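Local coordinates for membrane protein (Acinetobacter baumannii AB307-0294, PDB 5DL5), which forms a beta-barrel channel of the OprD porin family in the outer membrane and probably lets small molecules, antibiotics among them, into the cell, at residues 30-35 against 55-60; 34-39 against 421-426. One frame throughout, in Å; residues are numbered along the deposited sequence.

Contact 1. Residues 30-35 against 55-60; sequences GSILFR and QSAIVS. With C8E ((hydroxyethyloxy)tri(ethyloxy)octane), chain C.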
loop_
_atom_site.group_PDB
_atom_site.type_symbol
_atom_site.label_atom_id
_atom_site.label_comp_id
_atom_site.label_asym_id
_atom_site.label_seq_id
_atom_site.Cartn_x
_atom_site.Cartn_y
_atom_site.Cartn_z
ATOM N N GLY A 30 14.408 18.327 -1.399
ATOM C CA GLY A 30 13.052 18.759 -1.265
ATOM C C GLY A 30 12.374 18.640 -2.608
ATOM O O GLY A 30 12.976 18.931 -3.619
ATOM N N SER A 31 11.114 18.204 -2.574
ATOM C CA SER A 31 10.318 18.071 -3.784
ATOM C C SER A 31 8.841 18.145 -3.485
ATOM O O SER A 31 8.388 18.077 -2.318
ATOM C CB SER A 31 10.639 16.771 -4.537
ATOM O OG SER A 31 10.078 15.729 -3.769
ATOM N N ILE A 32 8.106 18.442 -4.541
ATOM C CA ILE A 32 6.643 18.496 -4.515
ATOM C C ILE A 32 6.126 17.606 -5.643
ATOM O O ILE A 32 6.587 17.692 -6.768
ATOM C CB ILE A 32 6.115 19.908 -4.796
ATOM C CG1 ILE A 32 6.641 20.837 -3.842
ATOM C CG2 ILE A 32 4.601 20.054 -4.636
ATOM C CD1 ILE A 32 6.126 22.245 -4.061
ATOM N N LEU A 33 5.106 16.855 -5.362
ATOM C CA LEU A 33 4.460 16.078 -6.380
ATOM C C LEU A 33 3.122 16.679 -6.514
ATOM O O LEU A 33 2.358 16.677 -5.537
ATOM C CB LEU A 33 4.317 14.618 -5.850
ATOM C CG LEU A 33 3.391 13.743 -6.736
ATOM C CD1 LEU A 33 3.922 13.836 -8.166
ATOM C CD2 LEU A 33 3.366 12.277 -6.250
ATOM N N PHE A 34 2.801 17.182 -7.690
ATOM C CA PHE A 34 1.398 17.560 -7.986
ATOM C C PHE A 34 0.600 16.416 -8.584
ATOM O O PHE A 34 0.949 15.897 -9.582
ATOM C CB PHE A 34 1.398 18.717 -8.935
ATOM C CG PHE A 34 2.060 19.923 -8.386
ATOM C CD1 PHE A 34 1.351 20.759 -7.564
ATOM C CD2 PHE A 34 3.367 20.214 -8.686
ATOM C CE1 PHE A 34 1.900 21.929 -7.086
ATOM C CE2 PHE A 34 3.943 21.417 -8.240
ATOM C CZ PHE A 34 3.212 22.273 -7.409
ATOM N N ARG A 35 -0.480 16.023 -7.957
ATOM C CA ARG A 35 -1.186 14.853 -8.421
ATOM C C ARG A 35 -2.619 15.210 -8.660
ATOM O O ARG A 35 -3.275 15.808 -7.762
ATOM C CB ARG A 35 -1.158 13.778 -7.338
ATOM C CG ARG A 35 -2.077 12.636 -7.663
ATOM C CD ARG A 35 -1.804 11.521 -6.683
ATOM N NE ARG A 35 -0.686 10.722 -7.072
ATOM C CZ ARG A 35 -0.004 9.963 -6.242
ATOM N NH1 ARG A 35 -0.352 9.887 -4.918
ATOM N NH2 ARG A 35 1.020 9.241 -6.748
ATOM N N GLN A 55 -7.219 17.441 -6.795
ATOM C CA GLN A 55 -5.880 17.893 -7.088
ATOM C C GLN A 55 -5.130 18.012 -5.781
ATOM O O GLN A 55 -5.683 18.584 -4.816
ATOM C CB GLN A 55 -5.914 19.254 -7.762
ATOM C CG GLN A 55 -4.536 19.862 -7.999
ATOM C CD GLN A 55 -3.741 19.139 -9.043
ATOM O OE1 GLN A 55 -4.289 18.874 -10.122
ATOM N NE2 GLN A 55 -2.485 18.730 -8.724
ATOM N N SER A 56 -3.896 17.504 -5.741
ATOM C CA SER A 56 -3.080 17.557 -4.523
ATOM C C SER A 56 -1.767 18.113 -4.854
ATOM O O SER A 56 -1.285 17.991 -5.987
ATOM C CB SER A 56 -2.799 16.124 -3.998
ATOM O OG SER A 56 -4.047 15.763 -3.464
ATOM N N ALA A 57 -1.136 18.643 -3.816
ATOM C CA ALA A 57 0.298 18.993 -3.867
ATOM C C ALA A 57 0.927 18.339 -2.636
ATOM O O ALA A 57 0.550 18.645 -1.515
ATOM C CB ALA A 57 0.546 20.492 -3.847
ATOM N N ILE A 58 1.919 17.489 -2.863
ATOM C CA ILE A 58 2.444 16.650 -1.755
ATOM C C ILE A 58 3.883 17.064 -1.590
ATOM O O ILE A 58 4.653 16.971 -2.535
ATOM C CB ILE A 58 2.381 15.175 -2.107
ATOM C CG1 ILE A 58 0.870 14.772 -2.378
ATOM C CG2 ILE A 58 3.071 14.381 -0.963
ATOM C CD1 ILE A 58 0.713 13.651 -3.381
ATOM N N VAL A 59 4.240 17.540 -0.406
ATOM C CA VAL A 59 5.545 18.047 -0.202
ATOM C C VAL A 59 6.389 17.077 0.598
ATOM O O VAL A 59 5.882 16.512 1.596
ATOM C CB VAL A 59 5.459 19.390 0.533
ATOM C CG1 VAL A 59 6.844 19.930 0.718
ATOM C CG2 VAL A 59 4.741 20.370 -0.361
ATOM N N SER A 60 7.670 16.948 0.211
ATOM C CA SER A 60 8.665 16.243 1.048
ATOM C C SER A 60 9.945 17.013 1.127
ATOM O O SER A 60 10.508 17.354 0.051
ATOM C CB SER A 60 9.009 14.809 0.561
ATOM O OG SER A 60 10.033 14.301 1.474
HETATM C C8 C8E C . -6.459 23.415 4.158
HETATM O O9 C8E C . -6.452 24.051 2.884
HETATM C C10 C8E C . -5.786 23.360 1.802
HETATM C C11 C8E C . -5.546 24.281 0.612
HETATM O O12 C8E C . -4.691 23.674 -0.371
HETATM C C13 C8E C . -3.554 24.468 -0.757
HETATM C C14 C8E C . -2.775 23.884 -1.942
HETATM O O15 C8E C . -3.708 23.487 -2.928
HETATM C C16 C8E C . -3.315 22.430 -3.815
HETATM C C17 C8E C . -2.211 22.902 -4.715
HETATM O O18 C8E C . -2.257 22.131 -5.926
HETATM C C19 C8E C . -2.868 22.885 -6.983
HETATM C C20 C8E C . -1.896 23.257 -8.037
HETATM O O21 C8E C . -2.722 23.655 -9.127
HETATM O O HOH W 1 -1.126 17.154 -11.025
#
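In the first hairpin of the OprD-type barrel, strands 30-35 and 55-60 run antiparallel, their axes 4.6 Å apart at closest approach and 163° between directions. Six backbone hydrogen bonds join the hydrogen-bonded pairs Ser31-Ser60, Leu33-Ile58 and Arg35-Ser56. On the face of Ile32, Phe34, Ala57 and Val59, Ile32 CG1 lies beside Val59 CG2 at 4.0 Å, and CG2, anti to the backbone N, sits off-centre over one face of the Phe34 ring. Ala57 CB reaches Phe34 CE1 at 3.8 Å and also touches the detergent C8E, consistent with this being the lipid-facing outside of the barrel. Gln55 bends at chi2 (69°), which brings NE2 to its neighbour's carbonyl, Ser56 O, at 3.1 Å from above the carbonyl plane, while OE1 is hydrogen-bonded with Thr36 OG1. Ser56 O holds two donors, Arg35 N and Gln55 NE2, from opposite faces of its plane; a water joins NE2 to Phe34 O, weakly at the latter. On the other face, Leu33 CD2 lies 4.1 Å from Ile58 CD1 and off-centre over one face of the Arg35 guanidinium, whose partner is Asp424. Strand 416-428 flanks the hairpin beyond 30-35, while strand 70-83 flanks it beyond 55-60, where Ser81 bonds Ser56 OG.

Contact 2. Residues 34-39 against 421-426; sequences FRTGYL and IFLDIP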
loop_
_atom_site.group_PDB
_atom_site.type_symbol
_atom_site.label_atom_id
_atom_site.label_comp_id
_atom_site.label_asym_id
_atom_site.label_seq_id
_atom_site.Cartn_x
_atom_site.Cartn_y
_atom_site.Cartn_z
ATOM N N PHE A 34 2.801 17.182 -7.690
ATOM C CA PHE A 34 1.398 17.560 -7.986
ATOM C C PHE A 34 0.600 16.416 -8.584
ATOM O O PHE A 34 0.949 15.897 -9.582
ATOM C CB PHE A 34 1.398 18.717 -8.935
ATOM C CG PHE A 34 2.060 19.923 -8.386
ATOM C CD1 PHE A 34 1.351 20.759 -7.564
ATOM C CD2 PHE A 34 3.367 20.214 -8.686
ATOM C CE1 PHE A 34 1.900 21.929 -7.086
ATOM C CE2 PHE A 34 3.943 21.417 -8.240
ATOM C CZ PHE A 34 3.212 22.273 -7.409
ATOM N N ARG A 35 -0.480 16.023 -7.957
ATOM C CA ARG A 35 -1.186 14.853 -8.421
ATOM C C ARG A 35 -2.619 15.210 -8.660
ATOM O O ARG A 35 -3.275 15.808 -7.762
ATOM C CB ARG A 35 -1.158 13.778 -7.338
ATOM C CG ARG A 35 -2.077 12.636 -7.663
ATOM C CD ARG A 35 -1.804 11.521 -6.683
ATOM N NE ARG A 35 -0.686 10.722 -7.072
ATOM C CZ ARG A 35 -0.004 9.963 -6.242
ATOM N NH1 ARG A 35 -0.352 9.887 -4.918
ATOM N NH2 ARG A 35 1.020 9.241 -6.748
ATOM N N THR A 36 -3.076 14.967 -9.877
ATOM C CA THR A 36 -4.491 15.104 -10.191
ATOM C C THR A 36 -5.046 13.668 -10.258
ATOM O O THR A 36 -4.550 12.820 -11.036
ATOM C CB THR A 36 -4.683 15.782 -11.556
ATOM O OG1 THR A 36 -3.765 16.865 -11.726
ATOM C CG2 THR A 36 -6.093 16.261 -11.770
ATOM N N GLY A 37 -6.127 13.426 -9.541
ATOM C CA GLY A 37 -6.795 12.100 -9.628
ATOM C C GLY A 37 -8.289 12.065 -9.865
ATOM O O GLY A 37 -9.029 12.988 -9.577
ATOM N N TYR A 38 -8.707 10.921 -10.366
ATOM C CA TYR A 38 -10.041 10.604 -10.802
ATOM C C TYR A 38 -10.216 9.136 -10.487
ATOM O O TYR A 38 -9.389 8.319 -10.971
ATOM C CB TYR A 38 -10.016 10.731 -12.293
ATOM C CG TYR A 38 -11.306 10.431 -13.011
ATOM C CD1 TYR A 38 -11.655 9.132 -13.375
ATOM C CD2 TYR A 38 -12.158 11.456 -13.402
ATOM C CE1 TYR A 38 -12.835 8.860 -14.058
ATOM C CE2 TYR A 38 -13.351 11.185 -14.078
ATOM C CZ TYR A 38 -13.666 9.876 -14.391
ATOM O OH TYR A 38 -14.844 9.642 -15.040
ATOM N N LEU A 39 -11.247 8.773 -9.719
ATOM C CA LEU A 39 -11.541 7.385 -9.447
ATOM C C LEU A 39 -13.061 7.259 -9.395
ATOM O O LEU A 39 -13.736 7.924 -8.607
ATOM C CB LEU A 39 -10.899 6.962 -8.114
ATOM C CG LEU A 39 -10.854 5.476 -7.737
ATOM C CD1 LEU A 39 -9.792 5.167 -6.601
ATOM C CD2 LEU A 39 -12.221 4.923 -7.448
ATOM N N ILE A 421 -7.640 7.389 -13.037
ATOM C CA ILE A 421 -6.701 8.119 -13.816
ATOM C C ILE A 421 -5.910 9.054 -12.858
ATOM O O ILE A 421 -6.595 9.819 -12.046
ATOM C CB ILE A 421 -7.429 8.953 -14.858
ATOM C CG1 ILE A 421 -8.331 8.051 -15.712
ATOM C CG2 ILE A 421 -6.448 9.749 -15.697
ATOM C CD1 ILE A 421 -9.244 8.789 -16.616
ATOM N N PHE A 422 -4.565 9.114 -13.058
ATOM C CA PHE A 422 -3.694 9.897 -12.223
ATOM C C PHE A 422 -2.658 10.539 -13.089
ATOM O O PHE A 422 -1.962 9.853 -13.794
ATOM C CB PHE A 422 -3.005 9.009 -11.160
ATOM C CG PHE A 422 -3.926 8.611 -10.034
ATOM C CD1 PHE A 422 -4.234 9.535 -8.978
ATOM C CD2 PHE A 422 -4.477 7.333 -9.980
ATOM C CE1 PHE A 422 -5.085 9.185 -7.929
ATOM C CE2 PHE A 422 -5.355 6.998 -8.911
ATOM C CZ PHE A 422 -5.694 7.966 -7.913
ATOM N N LEU A 423 -2.605 11.849 -13.024
ATOM C CA LEU A 423 -1.521 12.650 -13.539
ATOM C C LEU A 423 -0.609 13.118 -12.377
ATOM O O LEU A 423 -1.076 13.845 -11.490
ATOM C CB LEU A 423 -2.111 13.905 -14.226
ATOM C CG LEU A 423 -1.146 14.972 -14.704
ATOM C CD1 LEU A 423 -0.261 14.298 -15.720
ATOM C CD2 LEU A 423 -1.815 16.222 -15.310
ATOM N N ASP A 424 0.662 12.747 -12.422
ATOM C CA ASP A 424 1.690 13.011 -11.378
ATOM C C ASP A 424 2.737 13.844 -12.019
ATOM O O ASP A 424 3.352 13.417 -13.004
ATOM C CB ASP A 424 2.329 11.691 -10.916
ATOM C CG ASP A 424 1.451 10.910 -9.942
ATOM O OD1 ASP A 424 0.363 11.436 -9.587
ATOM O OD2 ASP A 424 1.790 9.734 -9.568
ATOM N N ILE A 425 2.929 15.051 -11.517
ATOM C CA ILE A 425 3.952 15.969 -11.978
ATOM C C ILE A 425 4.959 16.282 -10.807
ATOM O O ILE A 425 4.669 17.156 -9.893
ATOM C CB ILE A 425 3.346 17.232 -12.486
ATOM C CG1 ILE A 425 2.370 16.906 -13.643
ATOM C CG2 ILE A 425 4.444 18.159 -13.005
ATOM C CD1 ILE A 425 1.573 18.059 -14.120
ATOM N N PRO A 426 6.126 15.619 -10.846
ATOM C CA PRO A 426 7.140 15.829 -9.814
ATOM C C PRO A 426 7.951 17.054 -10.068
ATOM O O PRO A 426 8.294 17.349 -11.201
ATOM C CB PRO A 426 7.955 14.508 -9.882
ATOM C CG PRO A 426 7.915 14.136 -11.349
ATOM C CD PRO A 426 6.509 14.534 -11.787
#
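Arg35 and Asp424 form a side-on salt bridge with two nitrogens: NE meets OD1 at 2.8 Å and NH2 meets OD2 at 3.0 Å. Both oxygens lie close to the guanidinium plane, but the approach is less regular from the acid's side, for the two planes are 41° apart. NE meets OD1 on its syn side but tilted out of the carboxylate plane, whereas NH2 comes to OD2 from above the carboxylate. The bend at chi3 of Arg35 (-83°) turns NE toward the acid after an extended start, and two bonds fix the rotation of the guanidinium. Arg396 makes a second salt bridge to OD2, so the carboxylate is shared by two arginines, which would probably stabilise its charged form. Beside this buried group the Phe422 ring packs closely: CD1 is 3.9 Å from Arg35 CD and 3.7 Å from Gly37 CA, and CE1 also packs against that CA.

Strands 34-39 and 421-426 run antiparallel at 173°, closing the barrel by joining its first strand to its last. Backbone bonds tie Phe34 to Ile425, Thr36 to Leu423 and Tyr38 to Ile421; the one from Tyr38 N to Ile421 O is weak and bent.

The opposite face, carrying Phe34, Thr36, Tyr38, Ile421, Leu423 and Ile425, is partly exposed and more loosely packed. Tyr38 CD1 and Ile421 CD1 are 4.1 Å apart, as are Thr36 OG1 and Leu423 CD2, in side-by-side pairs; Thr36 OG1 takes its hydrogen bond with Gln55 instead.

Contacts 1 and 2 flank one strand, 29-43, and their centres lie 10 Å apart. Contact 1 joins it to the next strand in sequence, 50-62, across a hairpin; contact 2 joins it to 416-428, the last strand, with 381 residues between the segments. Phe34 and Arg35 belong to both, the backbone of each bonding to one neighbour and its side chain touching both strands. The contacts also meet directly: Gln55 OE1 lies 2.6 Å from Thr36 OG1, a probable hydrogen bond, and Leu33 CD1 packs 3.8 Å from Asp424 CB. The first strand therefore lies between a local and a closing partner, as needed for a continuous barrel wall.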